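Long-range contacts in putative histidinol-phosphate aminotransferase (Burkholderia pseudomallei, PDB 3P1T), which probably catalyses the pyridoxal 5'-phosphate-dependent transfer of the amino group of L-histidinol phosphate to 2-oxoglutarate, a step of histidine biosynthesis: residues Phe93-Pro98 and His114-Leu119; Gly99-Arg104 and Ala304-Leu309; Cys138-Asn143 and Lys166-Glu171. All blocks are in the same frame, centred on the assembly; numbering follows the deposited sequence.

Interaction 1 comes first along the chain: it closes the short loop between residues 93-98 and 114-119, whose linker holds helix 102-107. Interaction 2 begins within that loop, at residues 99-104, and reaches some 200 residues onward to 304-309, so interactions 1 and 2 cross. Interaction 3, between 138-143 and 166-171, opens after interaction 1 has closed and falls wholly within the long span bridged by interaction 2. Interactions 1 and 3 build neighbouring parts of the seven-stranded sheet, joined by probable backbone hydrogen bonds of Val94 to Cys138 and Val140. Interaction 2 ties this sheet's domain to the loop between strands 299-303 and 312-316 of the four-stranded sheet.

Interaction 1 of 3, residues Phe93-Pro98 and His114-Leu119; sequences FVTAWP and HFEIGL
Thr95 OG1 takes part in two hydrogen bonds: it accepts from His114 NE2 at 2.7 Å and donates to a water molecule. The imidazole meets the hydroxyl with its edge, OG1 lying only 5° out of the ring plane, and the threonine side chain stands roughly perpendicular to that of the histidine. A chi1 of 65°, which places the hydroxyl between the backbone N and the carbonyl carbon of Thr95, turns OG1 toward this ring edge. The water passes the link on, donating to Ala96 O and to Glu116 OE2 and so bridging the two segments. OE2 also forms a salt bridge with Arg104, whose guanidinium makes a cation-pi contact with Trp97. The Glu116 carboxylate runs alongside the Trp97 side chain, its plane 9° from that of the indole, and OE2 approaches Trp97 CB to 3.4 Å. These groups lie over a parallel strand pair, 93-96 with 114-117, the two strands of a beta-alpha-beta unit whose helix is 102-107; strand 113-117 is an outermost strand of the seven-stranded sheet within the chain. Phe115 N donates to Phe93 O, Ile117 N to Thr95 O at 2.9 Å and Trp97 N to Ile117 O, while the bond from Thr95 N to Phe115 O is weak. On the other face of the sheet, Val94 CG1 packs against Ile117 CD1 at 3.6 Å, and Val94 CG2 reaches the edge of the Phe115 ring. Residues of helix 127-130 cover Phe115 and Ile117 there. Past the strand ends, a cis peptide bond precedes Pro98, whose CD lies 3.8 Å from Leu119 CG as the two side chains run antiparallel past one another.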
ATOM      1  N   PHE A  93     -14.533  14.107 -14.807  1.00 34.87           N
ATOM      2  CA  PHE A  93     -13.689  12.989 -15.197  1.00 34.35           C
ATOM      3  C   PHE A  93     -14.353  12.270 -16.369  1.00 36.95           C
ATOM      4  O   PHE A  93     -15.568  12.030 -16.365  1.00 34.71           O
ATOM      5  CB  PHE A  93     -13.410  12.078 -14.000  1.00 35.78           C
ATOM      6  CG  PHE A  93     -12.372  12.723 -13.111  1.00 37.87           C
ATOM      7  CD1 PHE A  93     -12.721  13.749 -12.236  1.00 42.68           C
ATOM      8  CD2 PHE A  93     -11.034  12.359 -13.200  1.00 39.64           C
ATOM      9  CE1 PHE A  93     -11.751  14.406 -11.477  1.00 43.89           C
ATOM     10  CE2 PHE A  93     -10.071  12.999 -12.415  1.00 43.13           C
ATOM     11  CZ  PHE A  93     -10.435  14.028 -11.575  1.00 42.15           C
ATOM     12  N   VAL A  94     -13.556  12.043 -17.421  1.00 34.17           N
ATOM     13  CA  VAL A  94     -14.022  11.445 -18.664  1.00 34.62           C
ATOM     14  C   VAL A  94     -13.271  10.128 -18.911  1.00 39.47           C
ATOM     15  O   VAL A  94     -12.042  10.105 -18.998  1.00 39.11           O
ATOM     16  CB  VAL A  94     -13.859  12.437 -19.838  1.00 38.69           C
ATOM     17  CG1 VAL A  94     -14.164  11.774 -21.171  1.00 39.07           C
ATOM     18  CG2 VAL A  94     -14.723  13.668 -19.647  1.00 38.55           C
ATOM     19  N   THR A  95     -14.023   9.035 -19.006  1.00 36.95           N
ATOM     20  CA  THR A  95     -13.476   7.696 -19.240  1.00 36.74           C
ATOM     21  C   THR A  95     -14.250   7.029 -20.377  1.00 41.93           C
ATOM     22  O   THR A  95     -15.325   7.509 -20.761  1.00 41.95           O
ATOM     23  CB  THR A  95     -13.534   6.852 -17.943  1.00 41.65           C
ATOM     24  OG1 THR A  95     -14.902   6.629 -17.573  1.00 40.21           O
ATOM     25  CG2 THR A  95     -12.757   7.480 -16.787  1.00 38.98           C
ATOM     26  N   ALA A  96     -13.708   5.916 -20.908  1.00 38.53           N
ATOM     27  CA  ALA A  96     -14.374   5.130 -21.954  1.00 37.31           C
ATOM     28  C   ALA A  96     -15.312   4.112 -21.346  1.00 39.96           C
ATOM     29  O   ALA A  96     -15.031   3.567 -20.282  1.00 40.42           O
ATOM     30  CB  ALA A  96     -13.350   4.430 -22.813  1.00 37.49           C
ATOM     31  N   TRP A  97     -16.441   3.879 -21.988  1.00 36.77           N
ATOM     32  CA  TRP A  97     -17.372   2.841 -21.579  1.00 36.65           C
ATOM     33  C   TRP A  97     -18.135   2.343 -22.808  1.00 41.12           C
ATOM     34  O   TRP A  97     -18.849   3.133 -23.429  1.00 40.98           O
ATOM     35  CB  TRP A  97     -18.327   3.269 -20.470  1.00 35.42           C
ATOM     36  CG  TRP A  97     -19.063   2.099 -19.878  1.00 36.03           C
ATOM     37  CD1 TRP A  97     -20.325   1.687 -20.188  1.00 39.18           C
ATOM     38  CD2 TRP A  97     -18.534   1.127 -18.963  1.00 35.14           C
ATOM     39  NE1 TRP A  97     -20.638   0.552 -19.483  1.00 38.15           N
ATOM     40  CE2 TRP A  97     -19.560   0.188 -18.717  1.00 39.31           C
ATOM     41  CE3 TRP A  97     -17.297   0.969 -18.306  1.00 35.57           C
ATOM     42  CZ2 TRP A  97     -19.398  -0.885 -17.827  1.00 38.43           C
ATOM     43  CZ3 TRP A  97     -17.129  -0.109 -17.445  1.00 36.36           C
ATOM     44  CH2 TRP A  97     -18.175  -1.010 -17.199  1.00 37.21           C
ATOM     45  N   PRO A  98     -17.962   1.064 -23.218  1.00 37.52           N
ATOM     46  CA  PRO A  98     -17.167  -0.005 -22.589  1.00 36.46           C
ATOM     47  C   PRO A  98     -15.688   0.324 -22.502  1.00 41.13           C
ATOM     48  O   PRO A  98     -15.157   1.015 -23.372  1.00 41.98           O
ATOM     49  CB  PRO A  98     -17.385  -1.201 -23.528  1.00 38.39           C
ATOM     50  CG  PRO A  98     -18.703  -0.946 -24.147  1.00 43.73           C
ATOM     51  CD  PRO A  98     -18.704   0.541 -24.377  1.00 39.95           C
ATOM     52  N   HIS A 114     -18.813  12.832 -13.657  1.00 38.27           N
ATOM     53  CA  HIS A 114     -18.353  11.819 -14.597  1.00 38.36           C
ATOM     54  C   HIS A 114     -19.180  11.827 -15.889  1.00 42.21           C
ATOM     55  O   HIS A 114     -20.416  11.910 -15.851  1.00 41.58           O
ATOM     56  CB  HIS A 114     -18.430  10.439 -13.899  1.00 38.80           C
ATOM     57  CG  HIS A 114     -17.784   9.293 -14.621  1.00 42.02           C
ATOM     58  ND1 HIS A 114     -18.259   8.008 -14.480  1.00 43.35           N
ATOM     59  CD2 HIS A 114     -16.713   9.272 -15.448  1.00 43.97           C
ATOM     60  CE1 HIS A 114     -17.467   7.248 -15.222  1.00 42.86           C
ATOM     61  NE2 HIS A 114     -16.521   7.962 -15.819  1.00 43.35           N
ATOM     62  N   PHE A 115     -18.464  11.767 -17.027  1.00 38.36           N
ATOM     63  CA  PHE A 115     -18.987  11.664 -18.387  1.00 38.21           C
ATOM     64  C   PHE A 115     -18.257  10.538 -19.076  1.00 41.42           C
ATOM     65  O   PHE A 115     -17.049  10.407 -18.897  1.00 41.48           O
ATOM     66  CB  PHE A 115     -18.876  12.986 -19.170  1.00 40.32           C
ATOM     67  CG  PHE A 115     -19.275  12.857 -20.635  1.00 42.50           C
ATOM     68  CD1 PHE A 115     -20.613  12.789 -21.007  1.00 45.66           C
ATOM     69  CD2 PHE A 115     -18.307  12.777 -21.638  1.00 44.65           C
ATOM     70  CE1 PHE A 115     -20.975  12.639 -22.364  1.00 48.19           C
ATOM     71  CE2 PHE A 115     -18.669  12.631 -22.991  1.00 48.49           C
ATOM     72  CZ  PHE A 115     -20.000  12.566 -23.347  1.00 47.67           C
ATOM     73  N   GLU A 116     -18.968   9.717 -19.855  1.00 38.15           N
ATOM     74  CA  GLU A 116     -18.321   8.579 -20.515  1.00 37.49           C
ATOM     75  C   GLU A 116     -18.414   8.634 -22.034  1.00 41.33           C
ATOM     76  O   GLU A 116     -19.455   8.991 -22.584  1.00 41.11           O
ATOM     77  CB  GLU A 116     -18.919   7.254 -20.045  1.00 38.08           C
ATOM     78  CG  GLU A 116     -18.561   6.900 -18.620  1.00 39.06           C
ATOM     79  CD  GLU A 116     -19.241   5.646 -18.125  1.00 42.38           C
ATOM     80  OE1 GLU A 116     -20.452   5.474 -18.389  1.00 36.02           O
ATOM     81  OE2 GLU A 116     -18.558   4.833 -17.466  1.00 29.81           O
ATOM     82  N   ILE A 117     -17.302   8.255 -22.691  1.00 38.19           N
ATOM     83  CA  ILE A 117     -17.157   8.154 -24.146  1.00 38.11           C
ATOM     84  C   ILE A 117     -17.506   6.733 -24.552  1.00 42.06           C
ATOM     85  O   ILE A 117     -16.862   5.785 -24.110  1.00 41.07           O
ATOM     86  CB  ILE A 117     -15.734   8.556 -24.633  1.00 40.60           C
ATOM     87  CG1 ILE A 117     -15.386   9.983 -24.225  1.00 40.41           C
ATOM     88  CG2 ILE A 117     -15.592   8.361 -26.152  1.00 42.57           C
ATOM     89  CD1 ILE A 117     -13.949  10.341 -24.422  1.00 39.57           C
ATOM     90  N   GLY A 118     -18.508   6.604 -25.401  1.00 40.68           N
ATOM     91  CA  GLY A 118     -18.934   5.312 -25.919  1.00 41.69           C
ATOM     92  C   GLY A 118     -18.031   4.781 -27.011  1.00 47.30           C
ATOM     93  O   GLY A 118     -17.038   5.426 -27.390  1.00 46.96           O
ATOM     94  N   LEU A 119     -18.367   3.586 -27.519  1.00 44.39           N
ATOM     95  CA  LEU A 119     -17.583   2.970 -28.584  1.00 44.64           C
ATOM     96  C   LEU A 119     -18.423   2.755 -29.832  1.00 52.19           C
ATOM     97  O   LEU A 119     -19.644   2.573 -29.754  1.00 51.81           O
ATOM     98  CB  LEU A 119     -16.963   1.624 -28.147  1.00 43.48           C
ATOM     99  CG  LEU A 119     -16.072   1.591 -26.895  1.00 46.89           C
ATOM    100  CD1 LEU A 119     -15.540   0.205 -26.665  1.00 46.69           C
ATOM    101  CD2 LEU A 119     -14.902   2.576 -26.978  1.00 46.82           C
TER
HETATM  102  O   HOH W   1     -15.872   4.254 -17.595  1.00 33.16           O

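Interaction 2 of 3, residues Gly99-Arg104 and Ala304-Leu309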
ATOM      1  N   GLY A  99     -15.056  -0.171 -21.440  1.00 35.69           N
ATOM      2  CA  GLY A  99     -13.646   0.017 -21.148  1.00 34.44           C
ATOM      3  C   GLY A  99     -13.344  -0.497 -19.757  1.00 39.71           C
ATOM      4  O   GLY A  99     -14.225  -1.074 -19.119  1.00 40.96           O
ATOM      5  N   PHE A 100     -12.108  -0.293 -19.270  1.00 35.07           N
ATOM      6  CA  PHE A 100     -11.673  -0.733 -17.951  1.00 34.95           C
ATOM      7  C   PHE A 100     -12.601  -0.172 -16.858  1.00 38.48           C
ATOM      8  O   PHE A 100     -12.926   1.009 -16.859  1.00 40.13           O
ATOM      9  CB  PHE A 100     -10.220  -0.316 -17.717  1.00 37.51           C
ATOM     10  CG  PHE A 100      -9.688  -0.671 -16.352  1.00 39.19           C
ATOM     11  CD1 PHE A 100      -9.591  -1.999 -15.949  1.00 41.88           C
ATOM     12  CD2 PHE A 100      -9.262   0.323 -15.473  1.00 41.72           C
ATOM     13  CE1 PHE A 100      -9.113  -2.325 -14.678  1.00 42.63           C
ATOM     14  CE2 PHE A 100      -8.757  -0.007 -14.213  1.00 43.95           C
ATOM     15  CZ  PHE A 100      -8.698  -1.327 -13.819  1.00 41.62           C
ATOM     16  N   ASP A 101     -13.064  -1.042 -15.970  1.00 34.56           N
ATOM     17  CA  ASP A 101     -14.079  -0.735 -14.964  1.00 35.05           C
ATOM     18  C   ASP A 101     -13.514  -0.146 -13.658  1.00 41.62           C
ATOM     19  O   ASP A 101     -14.301   0.304 -12.811  1.00 42.44           O
ATOM     20  CB  ASP A 101     -14.875  -2.021 -14.619  1.00 37.31           C
ATOM     21  CG  ASP A 101     -14.084  -3.213 -14.053  1.00 46.34           C
ATOM     22  OD1 ASP A 101     -12.867  -3.336 -14.368  1.00 46.42           O
ATOM     23  OD2 ASP A 101     -14.695  -4.047 -13.333  1.00 48.92           O
ATOM     24  N   GLY A 102     -12.190  -0.154 -13.497  1.00 37.41           N
ATOM     25  CA  GLY A 102     -11.536   0.362 -12.302  1.00 35.71           C
ATOM     26  C   GLY A 102     -11.761   1.835 -12.028  1.00 36.25           C
ATOM     27  O   GLY A 102     -11.906   2.236 -10.865  1.00 35.34           O
ATOM     28  N   TYR A 103     -11.793   2.653 -13.094  1.00 32.27           N
ATOM     29  CA  TYR A 103     -12.005   4.102 -12.980  1.00 31.66           C
ATOM     30  C   TYR A 103     -13.400   4.354 -12.429  1.00 36.08           C
ATOM     31  O   TYR A 103     -13.535   5.134 -11.489  1.00 35.96           O
ATOM     32  CB  TYR A 103     -11.783   4.830 -14.318  1.00 32.83           C
ATOM     33  CG  TYR A 103     -10.562   4.368 -15.089  1.00 33.81           C
ATOM     34  CD1 TYR A 103      -9.307   4.315 -14.487  1.00 33.93           C
ATOM     35  CD2 TYR A 103     -10.648   4.052 -16.439  1.00 35.58           C
ATOM     36  CE1 TYR A 103      -8.190   3.868 -15.185  1.00 31.48           C
ATOM     37  CE2 TYR A 103      -9.526   3.659 -17.162  1.00 36.30           C
ATOM     38  CZ  TYR A 103      -8.305   3.553 -16.525  1.00 38.98           C
ATOM     39  OH  TYR A 103      -7.227   3.127 -17.236  1.00 40.02           O
ATOM     40  N   ARG A 104     -14.415   3.603 -12.919  1.00 34.17           N
ATOM     41  CA  ARG A 104     -15.786   3.682 -12.390  1.00 34.42           C
ATOM     42  C   ARG A 104     -15.846   3.424 -10.873  1.00 37.49           C
ATOM     43  O   ARG A 104     -16.581   4.114 -10.171  1.00 37.34           O
ATOM     44  CB  ARG A 104     -16.702   2.678 -13.080  1.00 34.42           C
ATOM     45  CG  ARG A 104     -17.514   3.243 -14.212  1.00 41.96           C
ATOM     46  CD  ARG A 104     -18.511   2.211 -14.676  1.00 40.27           C
ATOM     47  NE  ARG A 104     -19.416   2.774 -15.681  1.00 35.32           N
ATOM     48  CZ  ARG A 104     -20.570   2.223 -16.037  1.00 41.10           C
ATOM     49  NH1 ARG A 104     -20.996   1.116 -15.450  1.00 35.95           N
ATOM     50  NH2 ARG A 104     -21.322   2.792 -16.963  1.00 19.97           N
ATOM     51  N   ALA A 304     -16.588 -10.314 -20.643  1.00 41.69           N
ATOM     52  CA  ALA A 304     -16.370  -8.896 -20.936  1.00 41.34           C
ATOM     53  C   ALA A 304     -17.610  -8.021 -20.577  1.00 46.36           C
ATOM     54  O   ALA A 304     -17.553  -6.796 -20.739  1.00 46.07           O
ATOM     55  CB  ALA A 304     -15.996  -8.716 -22.400  1.00 42.35           C
ATOM     56  N   GLY A 305     -18.668  -8.647 -20.042  1.00 43.55           N
ATOM     57  CA  GLY A 305     -19.869  -7.974 -19.550  1.00 43.79           C
ATOM     58  C   GLY A 305     -19.521  -7.050 -18.388  1.00 48.48           C
ATOM     59  O   GLY A 305     -20.168  -6.022 -18.181  1.00 49.68           O
ATOM     60  N   GLN A 306     -18.431  -7.388 -17.668  1.00 42.36           N
ATOM     61  CA  GLN A 306     -17.850  -6.647 -16.553  1.00 40.26           C
ATOM     62  C   GLN A 306     -17.445  -5.247 -16.982  1.00 44.72           C
ATOM     63  O   GLN A 306     -17.433  -4.331 -16.159  1.00 44.18           O
ATOM     64  CB  GLN A 306     -16.609  -7.415 -16.054  1.00 40.51           C
ATOM     65  CG  GLN A 306     -16.022  -6.895 -14.751  1.00 28.98           C
ATOM     66  CD  GLN A 306     -14.818  -7.674 -14.291  1.00 40.57           C
ATOM     67  OE1 GLN A 306     -14.741  -8.911 -14.391  1.00 34.17           O
ATOM     68  NE2 GLN A 306     -13.889  -6.972 -13.685  1.00 34.54           N
ATOM     69  N   PHE A 307     -17.074  -5.097 -18.272  1.00 41.55           N
ATOM     70  CA  PHE A 307     -16.592  -3.851 -18.863  1.00 40.32           C
ATOM     71  C   PHE A 307     -17.644  -3.199 -19.788  1.00 43.86           C
ATOM     72  O   PHE A 307     -17.341  -2.198 -20.422  1.00 42.75           O
ATOM     73  CB  PHE A 307     -15.300  -4.120 -19.644  1.00 41.44           C
ATOM     74  CG  PHE A 307     -14.300  -4.927 -18.859  1.00 42.15           C
ATOM     75  CD1 PHE A 307     -13.519  -4.332 -17.876  1.00 44.14           C
ATOM     76  CD2 PHE A 307     -14.151  -6.290 -19.086  1.00 44.20           C
ATOM     77  CE1 PHE A 307     -12.611  -5.090 -17.126  1.00 44.48           C
ATOM     78  CE2 PHE A 307     -13.240  -7.045 -18.342  1.00 46.76           C
ATOM     79  CZ  PHE A 307     -12.475  -6.439 -17.367  1.00 43.92           C
ATOM     80  N   GLY A 308     -18.864  -3.731 -19.807  1.00 41.23           N
ATOM     81  CA  GLY A 308     -19.963  -3.194 -20.604  1.00 42.28           C
ATOM     82  C   GLY A 308     -20.110  -3.837 -21.966  1.00 49.71           C
ATOM     83  O   GLY A 308     -20.981  -3.441 -22.759  1.00 50.57           O
ATOM     84  N   LEU A 309     -19.238  -4.827 -22.253  1.00 46.42           N
ATOM     85  CA  LEU A 309     -19.259  -5.564 -23.509  1.00 46.73           C
ATOM     86  C   LEU A 309     -19.842  -6.949 -23.288  1.00 53.19           C
ATOM     87  O   LEU A 309     -19.127  -7.952 -23.377  1.00 53.63           O
ATOM     88  CB  LEU A 309     -17.870  -5.652 -24.130  1.00 45.77           C
ATOM     89  CG  LEU A 309     -17.476  -4.518 -25.020  1.00 49.96           C
ATOM     90  CD1 LEU A 309     -15.984  -4.505 -25.226  1.00 51.06           C
ATOM     91  CD2 LEU A 309     -18.200  -4.579 -26.347  1.00 49.44           C
TER
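The Phe307 ring has Gly99 O and Asp101 N at its edge, and CB of its own neighbour Gln306 over one face, offset toward the rim. Asp101 OD1 comes in obliquely, 3.3 Å from Phe307 CE1, with the carboxylate plane turned 75° from the ring. The Phe100 ring carries Gly102 N over the centre of one face and Tyr103 CE1 at its edge, and meets Phe307 loosely. Gln306 NE2 donates to Asp101 OD2 at 3.1 Å, on the syn side but 31° out of the carboxylate plane. Gln306 is extended beyond CG, and this brings its amide across to the aspartate, while OE1 turns to Lys302. A backbone bond from Gly99 N to Phe307 O, 3.2 Å, joins the segments at their closest backbone point. A bound tartaric acid molecule, probably from the crystallisation liquor, lies about 3 Å from the Phe307 side chain at nearest atoms and may mark a pocket. The contact thus sets the turn leading into helix 102-107 against a short 3-10 turn between strands 299-303 and 312-316; Phe307 also touches Arg314 of the latter strand, while Tyr103 reaches back to Val140 and Ala142 of strand 137-142.

Interaction 3 of 3, residues Cys138-Asn143 and Lys166-Glu171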
ATOM      1  N   CYS A 138     -10.887  16.111 -17.182  1.00 40.43           N
ATOM      2  CA  CYS A 138      -9.725  15.285 -16.930  1.00 38.66           C
ATOM      3  C   CYS A 138     -10.000  13.933 -17.581  1.00 41.26           C
ATOM      4  O   CYS A 138     -10.890  13.204 -17.132  1.00 40.62           O
ATOM      5  CB  CYS A 138      -9.425  15.168 -15.443  1.00 38.21           C
ATOM      6  SG  CYS A 138      -8.019  14.090 -15.078  1.00 41.72           S
ATOM      7  N   VAL A 139      -9.341  13.660 -18.710  1.00 36.93           N
ATOM      8  CA  VAL A 139      -9.605  12.455 -19.482  1.00 36.27           C
ATOM      9  C   VAL A 139      -8.631  11.368 -19.054  1.00 40.03           C
ATOM     10  O   VAL A 139      -7.421  11.582 -19.059  1.00 39.71           O
ATOM     11  CB  VAL A 139      -9.549  12.733 -21.006  1.00 40.63           C
ATOM     12  CG1 VAL A 139      -9.887  11.482 -21.798  1.00 40.33           C
ATOM     13  CG2 VAL A 139     -10.496  13.871 -21.390  1.00 40.53           C
ATOM     14  N   VAL A 140      -9.182  10.211 -18.641  1.00 36.52           N
ATOM     15  CA  VAL A 140      -8.436   9.027 -18.186  1.00 35.39           C
ATOM     16  C   VAL A 140      -8.776   7.864 -19.130  1.00 38.45           C
ATOM     17  O   VAL A 140      -9.899   7.356 -19.109  1.00 37.53           O
ATOM     18  CB  VAL A 140      -8.718   8.672 -16.690  1.00 37.63           C
ATOM     19  CG1 VAL A 140      -7.962   7.414 -16.267  1.00 36.58           C
ATOM     20  CG2 VAL A 140      -8.383   9.835 -15.762  1.00 36.59           C
ATOM     21  N   LEU A 141      -7.818   7.472 -19.982  1.00 35.11           N
ATOM     22  CA  LEU A 141      -7.988   6.378 -20.951  1.00 34.14           C
ATOM     23  C   LEU A 141      -6.849   5.362 -20.888  1.00 39.07           C
ATOM     24  O   LEU A 141      -5.697   5.725 -20.645  1.00 37.71           O
ATOM     25  CB  LEU A 141      -8.070   6.931 -22.381  1.00 34.16           C
ATOM     26  CG  LEU A 141      -9.266   7.801 -22.718  1.00 38.02           C
ATOM     27  CD1 LEU A 141      -8.965   8.684 -23.867  1.00 38.30           C
ATOM     28  CD2 LEU A 141     -10.520   6.975 -22.943  1.00 38.98           C
ATOM     29  N   ALA A 142      -7.176   4.083 -21.146  1.00 37.88           N
ATOM     30  CA  ALA A 142      -6.190   3.004 -21.207  1.00 37.50           C
ATOM     31  C   ALA A 142      -5.738   2.829 -22.654  1.00 43.09           C
ATOM     32  O   ALA A 142      -6.593   2.752 -23.549  1.00 43.89           O
ATOM     33  CB  ALA A 142      -6.773   1.711 -20.646  1.00 37.44           C
ATOM     34  N   ASN A 143      -4.408   2.838 -22.898  1.00 39.07           N
ATOM     35  CA  ASN A 143      -3.831   2.658 -24.239  1.00 38.31           C
ATOM     36  C   ASN A 143      -2.662   1.645 -24.181  1.00 41.38           C
ATOM     37  O   ASN A 143      -1.612   1.969 -23.627  1.00 39.19           O
ATOM     38  CB  ASN A 143      -3.379   3.985 -24.844  1.00 36.38           C
ATOM     39  CG  ASN A 143      -2.954   3.905 -26.290  1.00 47.54           C
ATOM     40  OD1 ASN A 143      -3.497   3.142 -27.074  1.00 38.23           O
ATOM     41  ND2 ASN A 143      -2.005   4.739 -26.691  1.00 41.03           N
ATOM     42  N   LYS A 166      -6.823  18.109 -18.633  1.00 39.96           N
ATOM     43  CA  LYS A 166      -5.813  17.157 -18.168  1.00 37.98           C
ATOM     44  C   LYS A 166      -6.014  15.834 -18.881  1.00 43.36           C
ATOM     45  O   LYS A 166      -7.152  15.492 -19.220  1.00 43.49           O
ATOM     46  CB  LYS A 166      -5.847  16.949 -16.638  1.00 37.75           C
ATOM     47  CG  LYS A 166      -5.576  18.194 -15.813  1.00 48.97           C
ATOM     48  CD  LYS A 166      -4.174  18.751 -15.992  1.00 53.85           C
ATOM     49  CE  LYS A 166      -4.136  20.159 -15.464  1.00 51.16           C
ATOM     50  NZ  LYS A 166      -2.804  20.779 -15.650  1.00 47.71           N
ATOM     51  N   LEU A 167      -4.922  15.079 -19.096  1.00 39.84           N
ATOM     52  CA  LEU A 167      -4.993  13.764 -19.732  1.00 39.02           C
ATOM     53  C   LEU A 167      -4.099  12.758 -19.018  1.00 43.04           C
ATOM     54  O   LEU A 167      -2.912  13.021 -18.808  1.00 45.45           O
ATOM     55  CB  LEU A 167      -4.596  13.865 -21.212  1.00 39.64           C
ATOM     56  CG  LEU A 167      -4.654  12.582 -22.047  1.00 43.36           C
ATOM     57  CD1 LEU A 167      -6.083  12.086 -22.220  1.00 44.25           C
ATOM     58  CD2 LEU A 167      -4.043  12.786 -23.393  1.00 39.96           C
ATOM     59  N   LEU A 168      -4.677  11.615 -18.630  1.00 35.81           N
ATOM     60  CA  LEU A 168      -3.953  10.487 -18.045  1.00 33.44           C
ATOM     61  C   LEU A 168      -4.060   9.293 -18.993  1.00 38.25           C
ATOM     62  O   LEU A 168      -5.173   8.838 -19.277  1.00 37.56           O
ATOM     63  CB  LEU A 168      -4.454  10.115 -16.631  1.00 31.63           C
ATOM     64  CG  LEU A 168      -3.882   8.797 -16.049  1.00 34.97           C
ATOM     65  CD1 LEU A 168      -2.364   8.882 -15.820  1.00 34.23           C
ATOM     66  CD2 LEU A 168      -4.590   8.419 -14.764  1.00 39.15           C
ATOM     67  N   ILE A 169      -2.923   8.794 -19.488  1.00 34.80           N
ATOM     68  CA  ILE A 169      -2.911   7.622 -20.355  1.00 34.20           C
ATOM     69  C   ILE A 169      -2.393   6.459 -19.543  1.00 37.71           C
ATOM     70  O   ILE A 169      -1.253   6.471 -19.093  1.00 38.14           O
ATOM     71  CB  ILE A 169      -2.107   7.815 -21.681  1.00 37.80           C
ATOM     72  CG1 ILE A 169      -2.622   9.040 -22.505  1.00 37.93           C
ATOM     73  CG2 ILE A 169      -2.098   6.511 -22.534  1.00 37.65           C
ATOM     74  CD1 ILE A 169      -4.113   8.946 -23.044  1.00 35.96           C
ATOM     75  N   ASP A 170      -3.240   5.466 -19.340  1.00 34.08           N
ATOM     76  CA  ASP A 170      -2.903   4.254 -18.602  1.00 33.10           C
ATOM     77  C   ASP A 170      -2.298   3.251 -19.598  1.00 36.13           C
ATOM     78  O   ASP A 170      -3.019   2.615 -20.367  1.00 35.27           O
ATOM     79  CB  ASP A 170      -4.161   3.714 -17.871  1.00 33.71           C
ATOM     80  CG  ASP A 170      -4.048   2.368 -17.185  1.00 37.31           C
ATOM     81  OD1 ASP A 170      -3.011   1.691 -17.361  1.00 37.75           O
ATOM     82  OD2 ASP A 170      -5.000   1.986 -16.481  1.00 40.06           O
ATOM     83  N   GLU A 171      -0.963   3.144 -19.582  1.00 33.51           N
ATOM     84  CA  GLU A 171      -0.217   2.292 -20.506  1.00 34.15           C
ATOM     85  C   GLU A 171       0.130   0.918 -19.885  1.00 39.42           C
ATOM     86  O   GLU A 171       1.198   0.385 -20.165  1.00 37.98           O
ATOM     87  CB  GLU A 171       1.055   3.003 -20.975  1.00 35.97           C
ATOM     88  CG  GLU A 171       0.787   4.025 -22.078  1.00 47.21           C
ATOM     89  CD  GLU A 171       1.997   4.599 -22.796  1.00 63.98           C
ATOM     90  OE1 GLU A 171       3.079   4.694 -22.171  1.00 43.97           O
ATOM     91  OE2 GLU A 171       1.851   4.995 -23.976  1.00 60.49           O
TER
HETATM   92  O   HOH W   2       0.160   6.450 -25.464  1.00 49.09           O
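This is a buried parallel strand pairing, 138-142 with 166-170, in the middle of the seven-stranded sheet, with strands 92-96 and 190-195 flanking it. Bonds alternate between the strands: Val139 N donates to Lys166 O, Leu168 N to Val139 O at 2.8 Å, Leu141 N to Leu168 O, Asp170 N to Leu141 O at 2.8 Å, and Asn143 N to Asp170 O. On one face Val140 and Leu168 run alongside each other in the same direction, with CG1 of Val140 3.8 Å from CD2 of Leu168; helix 76-87 covers them. On the other face Leu167 CD1, brought there by a chi2 of 67°, packs on Val139 CB at 3.7 Å, the two side chains set at a slant, and farther along Asn143 CB rests on Ile169 CG2. At the C-terminal ends a water accepts from Asn143 ND2 and donates to Glu171 OE2. Glu171 OE1 forms a salt bridge with Arg194, Leu152 N donates to Asn143 OD1, and Asp170 bonds to Thr172 through OD1 and to the Tyr103 hydroxyl through OD2. With helix 154-163 between them, the strands form a beta-alpha-beta crossover of the large-domain sheet found in fold-type I pyridoxal-phosphate enzymes, in which the cofactor usually lies near the C-terminal ends of the parallel strands.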